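Local coordinates for putative dehydrogenase (Amycolatopsis orientalis, PDB 5A9T), which acts as an imine reductase, using NADPH to reduce cyclic imines to amines as a dimer, at residues E142-Y147 / G155-L160; G39-L44 / A49-D54; H187-V192 / A200-L205; A23-D26 / D30-V33. All coordinates share one frame; numbering follows the deposited sequence.

Contact 1 (E142-Y147 / G155-L160)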
loop_
_atom_site.group_PDB
_atom_site.type_symbol
_atom_site.label_atom_id
_atom_site.label_comp_id
_atom_site.label_asym_id
_atom_site.label_seq_id
_atom_site.Cartn_x
_atom_site.Cartn_y
_atom_site.Cartn_z
ATOM N N GLU A 142 1.656 17.369 28.868
ATOM C CA GLU A 142 2.571 17.458 30.034
ATOM C C GLU A 142 3.099 16.137 30.449
ATOM O O GLU A 142 4.287 15.974 30.723
ATOM C CB GLU A 142 1.828 18.109 31.237
ATOM C CG GLU A 142 1.425 19.568 31.060
ATOM C CD GLU A 142 0.389 19.806 29.959
ATOM O OE1 GLU A 142 -0.624 19.032 29.803
ATOM O OE2 GLU A 142 0.710 20.707 29.191
ATOM N N VAL A 143 2.214 15.132 30.455
ATOM C CA VAL A 143 2.630 13.786 30.763
ATOM C C VAL A 143 3.631 13.244 29.745
ATOM O O VAL A 143 4.609 12.645 30.024
ATOM C CB VAL A 143 1.483 12.696 30.969
ATOM C CG1 VAL A 143 1.956 11.282 31.018
ATOM C CG2 VAL A 143 0.576 13.071 32.170
ATOM N N PHE A 144 3.276 13.465 28.470
ATOM C CA PHE A 144 4.166 13.098 27.451
ATOM C C PHE A 144 5.580 13.735 27.614
ATOM O O PHE A 144 6.561 13.040 27.505
ATOM C CB PHE A 144 3.582 13.410 26.000
ATOM C CG PHE A 144 4.426 12.952 24.865
ATOM C CD1 PHE A 144 4.333 11.673 24.419
ATOM C CD2 PHE A 144 5.282 13.816 24.238
ATOM C CE1 PHE A 144 5.071 11.213 23.358
ATOM C CE2 PHE A 144 6.116 13.364 23.247
ATOM C CZ PHE A 144 6.003 12.063 22.787
ATOM N N GLU A 145 5.584 15.054 27.821
ATOM C CA GLU A 145 6.880 15.700 28.048
ATOM C C GLU A 145 7.648 15.145 29.249
ATOM O O GLU A 145 8.852 14.941 29.182
ATOM C CB GLU A 145 6.730 17.228 28.165
ATOM C CG GLU A 145 6.393 17.874 26.818
ATOM C CD GLU A 145 7.435 17.530 25.704
ATOM O OE1 GLU A 145 8.659 17.736 25.952
ATOM O OE2 GLU A 145 7.060 16.997 24.606
ATOM N N GLU A 146 6.942 14.860 30.335
ATOM C CA GLU A 146 7.546 14.307 31.515
ATOM C C GLU A 146 8.254 13.004 31.315
ATOM O O GLU A 146 9.322 12.716 31.808
ATOM C CB GLU A 146 6.477 14.239 32.663
ATOM C CG GLU A 146 7.090 13.851 34.011
ATOM C CD GLU A 146 6.058 13.847 35.097
ATOM O OE1 GLU A 146 4.865 14.079 34.890
ATOM O OE2 GLU A 146 6.450 13.539 36.273
ATOM N N TYR A 147 7.606 12.110 30.511
ATOM C CA TYR A 147 8.028 10.796 30.379
ATOM C C TYR A 147 8.518 10.328 29.004
ATOM O O TYR A 147 8.843 9.203 28.884
ATOM C CB TYR A 147 6.915 9.821 30.915
ATOM C CG TYR A 147 6.815 9.911 32.455
ATOM C CD1 TYR A 147 7.827 9.419 33.246
ATOM C CD2 TYR A 147 5.706 10.450 33.025
ATOM C CE1 TYR A 147 7.758 9.536 34.635
ATOM C CE2 TYR A 147 5.649 10.549 34.410
ATOM C CZ TYR A 147 6.641 10.050 35.182
ATOM O OH TYR A 147 6.541 10.158 36.564
ATOM N N GLY A 155 9.989 2.366 22.389
ATOM C CA GLY A 155 9.841 2.617 20.938
ATOM C C GLY A 155 9.823 4.095 20.707
ATOM O O GLY A 155 9.653 4.914 21.642
ATOM N N ASP A 156 9.999 4.566 19.484
ATOM C CA ASP A 156 9.966 5.916 19.151
ATOM C C ASP A 156 8.617 6.519 19.532
ATOM O O ASP A 156 7.616 6.106 18.967
ATOM C CB ASP A 156 10.163 6.175 17.646
ATOM C CG ASP A 156 10.322 7.628 17.312
ATOM O OD1 ASP A 156 10.791 8.409 18.156
ATOM O OD2 ASP A 156 10.033 8.028 16.127
ATOM N N PRO A 157 8.561 7.516 20.422
ATOM C CA PRO A 157 7.285 7.963 20.900
ATOM C C PRO A 157 6.792 9.153 20.064
ATOM O O PRO A 157 7.524 10.117 19.854
ATOM C CB PRO A 157 7.594 8.398 22.317
ATOM C CG PRO A 157 8.998 8.840 22.281
ATOM C CD PRO A 157 9.681 8.021 21.255
ATOM N N VAL A 158 5.569 9.123 19.576
ATOM C CA VAL A 158 4.928 10.147 18.779
ATOM C C VAL A 158 3.676 10.630 19.465
ATOM O O VAL A 158 2.793 9.881 19.748
ATOM C CB VAL A 158 4.540 9.615 17.370
ATOM C CG1 VAL A 158 3.855 10.729 16.613
ATOM C CG2 VAL A 158 5.767 9.183 16.622
ATOM N N HIS A 159 3.575 11.917 19.821
ATOM C CA HIS A 159 2.428 12.489 20.398
ATOM C C HIS A 159 1.563 13.077 19.320
ATOM O O HIS A 159 1.956 14.091 18.693
ATOM C CB HIS A 159 2.861 13.562 21.436
ATOM C CG HIS A 159 1.725 14.157 22.177
ATOM N ND1 HIS A 159 1.001 13.562 23.166
ATOM C CD2 HIS A 159 1.232 15.423 22.091
ATOM C CE1 HIS A 159 0.053 14.389 23.618
ATOM N NE2 HIS A 159 0.167 15.516 22.956
ATOM N N LEU A 160 0.386 12.552 19.248
ATOM C CA LEU A 160 -0.537 12.912 18.137
ATOM C C LEU A 160 -1.319 14.117 18.465
ATOM O O LEU A 160 -1.752 14.827 17.567
ATOM C CB LEU A 160 -1.482 11.806 17.839
ATOM C CG LEU A 160 -0.816 10.496 17.386
ATOM C CD1 LEU A 160 -1.840 9.416 17.394
ATOM C CD2 LEU A 160 -0.138 10.644 16.040
#
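The side chains of Phe144 and His159 lie alongside each other and point opposite ways, the phenyl toward the strand and the imidazole back toward the helix. The CB of His159 sits over the middle of one phenyl face, 3.5 Å from the ring centroid and only 3° off its normal, a CH-pi contact in which all six ring carbons are almost equally near. Beyond that methylene the imidazole turns toward the root of the phenylalanine, where His159 ND1, 3.8 Å from Phe144 CB, is buried with no hydrogen-bond partner in the model. The ring planes are inclined at 36°, with the centroids 5.0 Å apart, an oblique pairing. Phe144 gets there because CG is anti to the backbone N, which sends the ring straight out from the helix. Its rim then meets Pro157: the carbonyl O lies at the ring edge, 3.8 Å from Phe144 CZ, and Pro157 CB is 3.9 Å from Phe144 CE1. Leu117 of strand 115-121 also packs on this phenylalanine. Without the ring, as with an alanine at Phe144, the His159 methylene and Pro157 would probably face a gap between helix and strand. No hydrogen bond crosses the contact, and helix segment 142-147 runs nearly antiparallel to strand segment 156-160, at 163°, as expected of the helix and second strand of the beta-alpha-beta unit 134-161 in this Rossmann-type domain.

Contact 2 (G39-L44 / A49-D54)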
loop_
_atom_site.group_PDB
_atom_site.type_symbol
_atom_site.label_atom_id
_atom_site.label_comp_id
_atom_site.label_asym_id
_atom_site.label_seq_id
_atom_site.Cartn_x
_atom_site.Cartn_y
_atom_site.Cartn_z
ATOM N N GLY A 39 1.985 -16.425 38.071
ATOM C CA GLY A 39 2.661 -17.332 37.161
ATOM C C GLY A 39 3.259 -16.662 35.990
ATOM O O GLY A 39 3.948 -17.317 35.206
ATOM N N LYS A 40 2.956 -15.377 35.800
ATOM C CA LYS A 40 3.531 -14.703 34.637
ATOM C C LYS A 40 4.683 -13.803 34.946
ATOM O O LYS A 40 5.402 -13.294 34.031
ATOM C CB LYS A 40 2.386 -13.987 33.850
ATOM C CG LYS A 40 1.301 -14.864 33.226
ATOM C CD LYS A 40 0.376 -14.097 32.273
ATOM N N ALA A 41 4.934 -13.546 36.230
ATOM C CA ALA A 41 6.058 -12.740 36.652
ATOM C C ALA A 41 7.441 -13.325 36.683
ATOM O O ALA A 41 8.463 -12.635 36.745
ATOM C CB ALA A 41 5.718 -12.043 37.978
ATOM N N ALA A 42 7.572 -14.692 36.756
ATOM C CA ALA A 42 8.898 -15.210 37.119
ATOM C C ALA A 42 10.006 -14.862 36.184
ATOM O O ALA A 42 11.146 -14.521 36.612
ATOM C CB ALA A 42 8.852 -16.742 37.313
ATOM N N PRO A 43 9.709 -14.910 34.834
ATOM C CA PRO A 43 10.764 -14.547 33.887
ATOM C C PRO A 43 11.173 -13.083 34.042
ATOM O O PRO A 43 12.347 -12.756 33.863
ATOM C CB PRO A 43 10.145 -14.871 32.488
ATOM C CG PRO A 43 8.794 -15.362 32.723
ATOM C CD PRO A 43 8.462 -15.342 34.188
ATOM N N LEU A 44 10.228 -12.208 34.477
ATOM C CA LEU A 44 10.661 -10.816 34.728
ATOM C C LEU A 44 11.392 -10.553 35.989
ATOM O O LEU A 44 12.344 -9.836 36.088
ATOM C CB LEU A 44 9.420 -9.889 34.695
ATOM C CG LEU A 44 8.722 -9.915 33.320
ATOM C CD1 LEU A 44 7.374 -9.351 33.378
ATOM C CD2 LEU A 44 9.614 -9.252 32.247
ATOM N N ALA A 49 13.042 -7.591 38.084
ATOM C CA ALA A 49 11.729 -7.056 38.495
ATOM C C ALA A 49 11.282 -7.491 39.846
ATOM O O ALA A 49 11.724 -8.603 40.287
ATOM C CB ALA A 49 10.652 -7.369 37.510
ATOM N N ARG A 50 10.495 -6.696 40.537
ATOM C CA ARG A 50 9.849 -7.089 41.782
ATOM C C ARG A 50 8.421 -7.341 41.518
ATOM O O ARG A 50 7.747 -6.472 40.957
ATOM C CB ARG A 50 10.038 -6.071 42.830
ATOM C CG ARG A 50 11.533 -6.051 43.157
ATOM C CD ARG A 50 11.709 -5.229 44.420
ATOM N NE ARG A 50 13.073 -5.191 44.903
ATOM C CZ ARG A 50 13.413 -4.402 45.915
ATOM N NH1 ARG A 50 12.490 -3.672 46.536
ATOM N NH2 ARG A 50 14.666 -4.368 46.317
ATOM N N GLN A 51 7.890 -8.500 41.848
ATOM C CA GLN A 51 6.486 -8.790 41.736
ATOM C C GLN A 51 5.712 -8.161 42.892
ATOM O O GLN A 51 6.119 -8.221 44.054
ATOM C CB GLN A 51 6.202 -10.290 41.718
ATOM C CG GLN A 51 4.744 -10.572 41.872
ATOM C CD GLN A 51 4.329 -11.948 41.495
ATOM O OE1 GLN A 51 4.936 -12.903 41.907
ATOM N NE2 GLN A 51 3.234 -12.045 40.756
ATOM N N ALA A 52 4.637 -7.448 42.605
ATOM C CA ALA A 52 3.749 -6.977 43.675
ATOM C C ALA A 52 2.501 -7.793 43.491
ATOM O O ALA A 52 1.814 -7.745 42.434
ATOM C CB ALA A 52 3.404 -5.511 43.533
ATOM N N ASP A 53 2.173 -8.550 44.429
ATOM C CA ASP A 53 0.863 -9.267 44.382
ATOM C C ASP A 53 -0.417 -8.365 44.433
ATOM O O ASP A 53 -1.387 -8.703 43.736
ATOM C CB ASP A 53 0.778 -10.300 45.565
ATOM C CG ASP A 53 1.773 -11.522 45.383
ATOM O OD1 ASP A 53 2.053 -11.912 44.235
ATOM O OD2 ASP A 53 2.295 -12.044 46.412
ATOM N N ASP A 54 -0.382 -7.265 45.206
ATOM C CA ASP A 54 -1.569 -6.476 45.363
ATOM C C ASP A 54 -1.432 -5.221 44.483
ATOM O O ASP A 54 -0.376 -4.593 44.445
ATOM C CB ASP A 54 -1.750 -6.146 46.822
ATOM C CG ASP A 54 -2.889 -5.200 47.172
ATOM O OD1 ASP A 54 -3.789 -4.567 46.458
ATOM O OD2 ASP A 54 -2.919 -5.117 48.429
#
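The beta-alpha-beta unit of strand 30-34, helix 42-46 and strand 50-51 closes at this contact, where Leu44 and Ala41 meet Ala49 and Gln51 at the edge strand of the nucleotide-binding sheet. Its one hydrogen bond across the segments runs from Ala49 N to Leu44 O, 3.1 Å long with an N-H...O angle of 156°; the donor is tilted 33° from the carbonyl plane, and the bond ties the start of the returning chain to the helix. The methyl of Ala49 lies against the same peptide, its CB 3.3 Å from Leu44 O and 4.0 Å from Leu44 CB. Leu44 turns the end of its side chain elsewhere, onto Ala21 and Ala22 of helix 15-26 and onto Leu13. In this Rossmann-type fold Leu13 and Lys40 bind NADP(+) in a complex of this protein, though no cofactor is bound to this chain in the present model; the segment that carries Lys40 and Ala41 thus borders the cofactor site. Ala41 points its CB at the amide of Gln51, with NE2 at 3.7 Å and CD at 3.8 Å. CG anti to the backbone N (chi1 169°) and an extended chain bring the CD-NE2 end of Gln51 to the Ala41 methyl. The exposed Gln51 forms the outer margin of the contact, while Ala41, Leu44 and Ala49 are buried, all three packing on Val33.

Contact 3 (H187-V192 / A200-L205)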
loop_
_atom_site.group_PDB
_atom_site.type_symbol
_atom_site.label_atom_id
_atom_site.label_comp_id
_atom_site.label_asym_id
_atom_site.label_seq_id
_atom_site.Cartn_x
_atom_site.Cartn_y
_atom_site.Cartn_z
ATOM N N HIS A 187 -3.052 -10.074 -4.381
ATOM C CA HIS A 187 -3.716 -10.250 -5.647
ATOM C C HIS A 187 -2.720 -10.080 -6.828
ATOM O O HIS A 187 -2.704 -10.865 -7.791
ATOM C CB HIS A 187 -4.926 -9.294 -5.829
ATOM C CG HIS A 187 -5.689 -9.604 -7.036
ATOM N ND1 HIS A 187 -5.632 -8.911 -8.219
ATOM C CD2 HIS A 187 -6.498 -10.671 -7.239
ATOM C CE1 HIS A 187 -6.399 -9.537 -9.109
ATOM N NE2 HIS A 187 -6.889 -10.618 -8.540
ATOM N N ALA A 188 -1.883 -9.043 -6.706
ATOM C CA ALA A 188 -0.821 -8.810 -7.645
ATOM C C ALA A 188 0.142 -9.993 -7.750
ATOM O O ALA A 188 0.560 -10.402 -8.842
ATOM C CB ALA A 188 -0.092 -7.581 -7.272
ATOM N N ALA A 189 0.532 -10.543 -6.598
ATOM C CA ALA A 189 1.404 -11.693 -6.529
ATOM C C ALA A 189 0.758 -12.900 -7.182
ATOM O O ALA A 189 1.420 -13.663 -7.867
ATOM C CB ALA A 189 1.874 -11.927 -5.100
ATOM N N ALA A 190 -0.508 -13.094 -6.956
ATOM C CA ALA A 190 -1.207 -14.180 -7.662
ATOM C C ALA A 190 -1.193 -13.966 -9.175
ATOM O O ALA A 190 -1.013 -14.967 -9.906
ATOM C CB ALA A 190 -2.585 -14.301 -7.102
ATOM N N LEU A 191 -1.395 -12.755 -9.632
ATOM C CA LEU A 191 -1.346 -12.456 -11.077
ATOM C C LEU A 191 -0.028 -12.750 -11.650
ATOM O O LEU A 191 0.066 -13.501 -12.623
ATOM C CB LEU A 191 -1.747 -11.011 -11.362
ATOM C CG LEU A 191 -3.205 -10.694 -11.319
ATOM C CD1 LEU A 191 -3.470 -9.200 -11.236
ATOM C CD2 LEU A 191 -3.835 -11.312 -12.579
ATOM N N VAL A 192 1.064 -12.221 -11.098
ATOM C CA VAL A 192 2.405 -12.558 -11.728
ATOM C C VAL A 192 2.760 -14.008 -11.480
ATOM O O VAL A 192 3.455 -14.646 -12.279
ATOM C CB VAL A 192 3.531 -11.583 -11.341
ATOM C CG1 VAL A 192 3.155 -10.203 -11.750
ATOM C CG2 VAL A 192 3.863 -11.641 -9.814
ATOM N N ALA A 200 8.798 -13.472 -3.926
ATOM C CA ALA A 200 10.020 -12.823 -3.459
ATOM C C ALA A 200 10.744 -12.072 -4.582
ATOM O O ALA A 200 11.219 -10.981 -4.370
ATOM C CB ALA A 200 10.905 -13.824 -2.766
ATOM N N GLU A 201 10.582 -12.541 -5.811
ATOM C CA GLU A 201 11.045 -11.809 -7.019
ATOM C C GLU A 201 10.238 -10.558 -7.281
ATOM O O GLU A 201 10.743 -9.424 -7.480
ATOM C CB GLU A 201 11.124 -12.717 -8.226
ATOM C CG GLU A 201 11.720 -12.059 -9.425
ATOM C CD GLU A 201 13.207 -11.708 -9.279
ATOM O OE1 GLU A 201 13.894 -12.116 -8.325
ATOM O OE2 GLU A 201 13.687 -10.890 -10.132
ATOM N N PHE A 202 8.928 -10.755 -7.190
ATOM C CA PHE A 202 7.932 -9.698 -7.543
ATOM C C PHE A 202 8.172 -8.512 -6.544
ATOM O O PHE A 202 8.062 -7.316 -6.918
ATOM C CB PHE A 202 6.538 -10.193 -7.433
ATOM C CG PHE A 202 5.465 -9.201 -7.720
ATOM C CD1 PHE A 202 5.462 -8.456 -8.909
ATOM C CD2 PHE A 202 4.465 -8.966 -6.822
ATOM C CE1 PHE A 202 4.439 -7.551 -9.153
ATOM C CE2 PHE A 202 3.443 -8.039 -7.093
ATOM C CZ PHE A 202 3.469 -7.334 -8.250
ATOM N N THR A 203 8.494 -8.785 -5.283
ATOM C CA THR A 203 8.710 -7.644 -4.349
ATOM C C THR A 203 9.770 -6.625 -4.684
ATOM O O THR A 203 9.758 -5.471 -4.311
ATOM C CB THR A 203 9.025 -8.090 -2.893
ATOM O OG1 THR A 203 10.388 -8.674 -2.911
ATOM C CG2 THR A 203 8.035 -9.005 -2.398
ATOM N N LYS A 204 10.784 -7.073 -5.453
ATOM C CA LYS A 204 11.839 -6.125 -5.961
ATOM C C LYS A 204 11.251 -4.954 -6.708
ATOM O O LYS A 204 11.620 -3.796 -6.469
ATOM C CB LYS A 204 12.828 -6.890 -6.854
ATOM C CG LYS A 204 13.572 -7.966 -6.072
ATOM C CD LYS A 204 14.494 -8.775 -7.005
ATOM C CE LYS A 204 15.227 -9.801 -6.231
ATOM N NZ LYS A 204 16.099 -10.493 -7.184
ATOM N N LEU A 205 10.283 -5.196 -7.570
ATOM C CA LEU A 205 9.648 -4.104 -8.214
ATOM C C LEU A 205 8.408 -3.592 -7.412
ATOM O O LEU A 205 8.224 -2.398 -7.272
ATOM C CB LEU A 205 9.237 -4.460 -9.628
ATOM C CG LEU A 205 10.421 -4.464 -10.594
ATOM C CD1 LEU A 205 9.999 -5.111 -11.868
ATOM C CD2 LEU A 205 10.881 -3.086 -10.925
#
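The Val192 isopropyl group lies crosswise, nearly perpendicular, over the phenyl ring of Phe202. Packing is tightest here: Val192 CG2 rides over one face, 3.6 Å from Phe202 CG and displaced toward the rim, making a CH-pi contact 3.9 Å from the ring centroid. Val192 CG1 approaches farther along the ring, 3.9 Å from Phe202 CE1. With CG anti to the backbone N (chi1 178°), the phenyl projects from helix 199-228 toward helix 166-193, and the CE2-CZ side of the ring meets Ala188, whose CB is 3.6 Å from Phe202 CE2. Ala189 is more loosely engaged: its nearest atom to the ring is the backbone N, 3.9 Å from Phe202 CE2. A serine in place of Phe202 would probably leave Val192 and Ala188 facing a gap and weaken the hold between the helices. Tyr170 and Leu174 of the second subunit also meet the phenylalanine, so the contact is part of the dimer interface. On the solvent side, exposed Glu201 and Lys204 form a salt bridge within their own helix, Lys204 NZ to Glu201 OE1 at 3.0 Å. With no hydrogen bond or charge pair across it, the crossing of these segments (116°) rests on shape fit and apolar burial, and probably depends on the Phe202 ring being covered from both subunits.

Contact 4 (A23-D26 / D30-V33)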
loop_
_atom_site.group_PDB
_atom_site.type_symbol
_atom_site.label_atom_id
_atom_site.label_comp_id
_atom_site.label_asym_id
_atom_site.label_seq_id
_atom_site.Cartn_x
_atom_site.Cartn_y
_atom_site.Cartn_z
ATOM N N ALA A 23 11.702 -4.682 28.385
ATOM C CA ALA A 23 12.382 -3.572 27.804
ATOM C C ALA A 23 12.766 -2.562 28.852
ATOM O O ALA A 23 13.823 -1.937 28.809
ATOM C CB ALA A 23 11.531 -3.002 26.690
ATOM N N LEU A 24 11.881 -2.251 29.808
ATOM C CA LEU A 24 12.207 -1.294 30.833
ATOM C C LEU A 24 13.318 -1.759 31.794
ATOM O O LEU A 24 14.178 -1.000 32.157
ATOM C CB LEU A 24 10.923 -0.926 31.610
ATOM C CG LEU A 24 9.840 -0.225 30.805
ATOM C CD1 LEU A 24 8.558 -0.256 31.561
ATOM C CD2 LEU A 24 10.276 1.224 30.586
ATOM N N LEU A 25 13.323 -3.029 32.019
ATOM C CA LEU A 25 14.409 -3.651 32.797
ATOM C C LEU A 25 15.751 -3.512 32.086
ATOM O O LEU A 25 16.734 -3.113 32.758
ATOM C CB LEU A 25 14.110 -5.137 33.117
ATOM C CG LEU A 25 13.042 -5.445 34.103
ATOM C CD1 LEU A 25 12.575 -6.903 34.077
ATOM C CD2 LEU A 25 13.566 -5.098 35.482
ATOM N N ASP A 26 15.770 -3.725 30.789
ATOM C CA ASP A 26 16.981 -3.621 29.954
ATOM C C ASP A 26 17.528 -2.197 29.980
ATOM O O ASP A 26 18.723 -1.965 29.788
ATOM C CB ASP A 26 16.687 -4.095 28.519
ATOM C CG ASP A 26 16.572 -5.610 28.418
ATOM O OD1 ASP A 26 16.974 -6.289 29.371
ATOM O OD2 ASP A 26 16.170 -6.119 27.374
ATOM N N ASP A 30 13.875 0.461 37.816
ATOM C CA ASP A 30 13.364 -0.366 38.941
ATOM C C ASP A 30 11.924 -0.732 38.635
ATOM O O ASP A 30 11.045 0.095 38.845
ATOM C CB ASP A 30 13.489 0.374 40.302
ATOM C CG ASP A 30 14.935 0.394 40.871
ATOM O OD1 ASP A 30 15.834 -0.343 40.378
ATOM O OD2 ASP A 30 15.148 1.259 41.756
ATOM N N VAL A 31 11.725 -1.943 38.121
ATOM C CA VAL A 31 10.427 -2.309 37.565
ATOM C C VAL A 31 9.684 -3.117 38.587
ATOM O O VAL A 31 10.140 -4.251 38.981
ATOM C CB VAL A 31 10.522 -3.004 36.218
ATOM C CG1 VAL A 31 9.141 -3.388 35.669
ATOM C CG2 VAL A 31 11.310 -2.100 35.248
ATOM N N THR A 32 8.500 -2.658 38.933
ATOM C CA THR A 32 7.487 -3.442 39.676
ATOM C C THR A 32 6.454 -4.005 38.752
ATOM O O THR A 32 5.934 -3.283 37.886
ATOM C CB THR A 32 6.862 -2.637 40.776
ATOM O OG1 THR A 32 7.857 -2.101 41.656
ATOM C CG2 THR A 32 5.767 -3.337 41.533
ATOM N N VAL A 33 6.115 -5.297 38.871
ATOM C CA VAL A 33 5.163 -5.924 37.968
ATOM C C VAL A 33 3.977 -6.484 38.678
ATOM O O VAL A 33 4.091 -6.948 39.839
ATOM C CB VAL A 33 5.806 -6.986 37.057
ATOM C CG1 VAL A 33 6.875 -6.395 36.230
ATOM C CG2 VAL A 33 6.397 -8.132 37.879
#
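Val31 meets two neighbouring leucines of helix 15-26, Leu24 and Leu25, and the contacts between the segments are all apolar. Its CG2 methyl does most of the touching: it is 3.8 Å from Leu24 CB and 3.8 Å from Leu25 CD2, fitting against both residues at once. That methyl is anti to the carbonyl carbon while CG1 is anti to the backbone N (chi1 179°), a torsion that aims CG2 at the helix. Leu25 bends its end back toward the strand, and its CD2 also lies 3.8 Å from Val31 CB. Leu24 uses its CB against the valine, while the side chain packs on Val8 and Val10 of strand 7-11. Helix 15-26 thus bears on two adjacent strands of the sheet, as the helix of the first beta-alpha-beta unit does in a Rossmann fold, here strand 7-11, helix 15-26 and strand 30-34. Hydrogen bonding belongs to the sheet instead: the backbones of Asp30 and Thr32 both pair with Val8, Val31 bonds on the other side to Arg50, and Asp30 OD1, at the exposed start of the strand, accepts a hydrogen bond from Asn5 ND2.

Contacts 1, 2 and 4 share one sheet in the nucleotide-binding domain, whereas contact 3 lies in the C-terminal helical domain. Contacts 2 and 4 adjoin, their centres 11 Å apart: strands 30-34 and 50-51 pair, with a probable hydrogen bond from Ala52 N to Val33 O (2.9 Å). Contact 2 holds Lys40 of the NADP(+) site, and in contact 4 the Val31 side chain is about 7 Å from that of Leu13, another residue of it. Contact 1, at the far strand, has its centre about 27 Å from that of contact 2. Contact 3 is centred about 39 Å from contact 1, yet Leu205 of one subunit packs on Leu160 of the other. In contact 3 the Ala188 side chain is about 12 Å from a bound (1R)-1-methyl-1,2,3,4-tetrahydroisoquinoline.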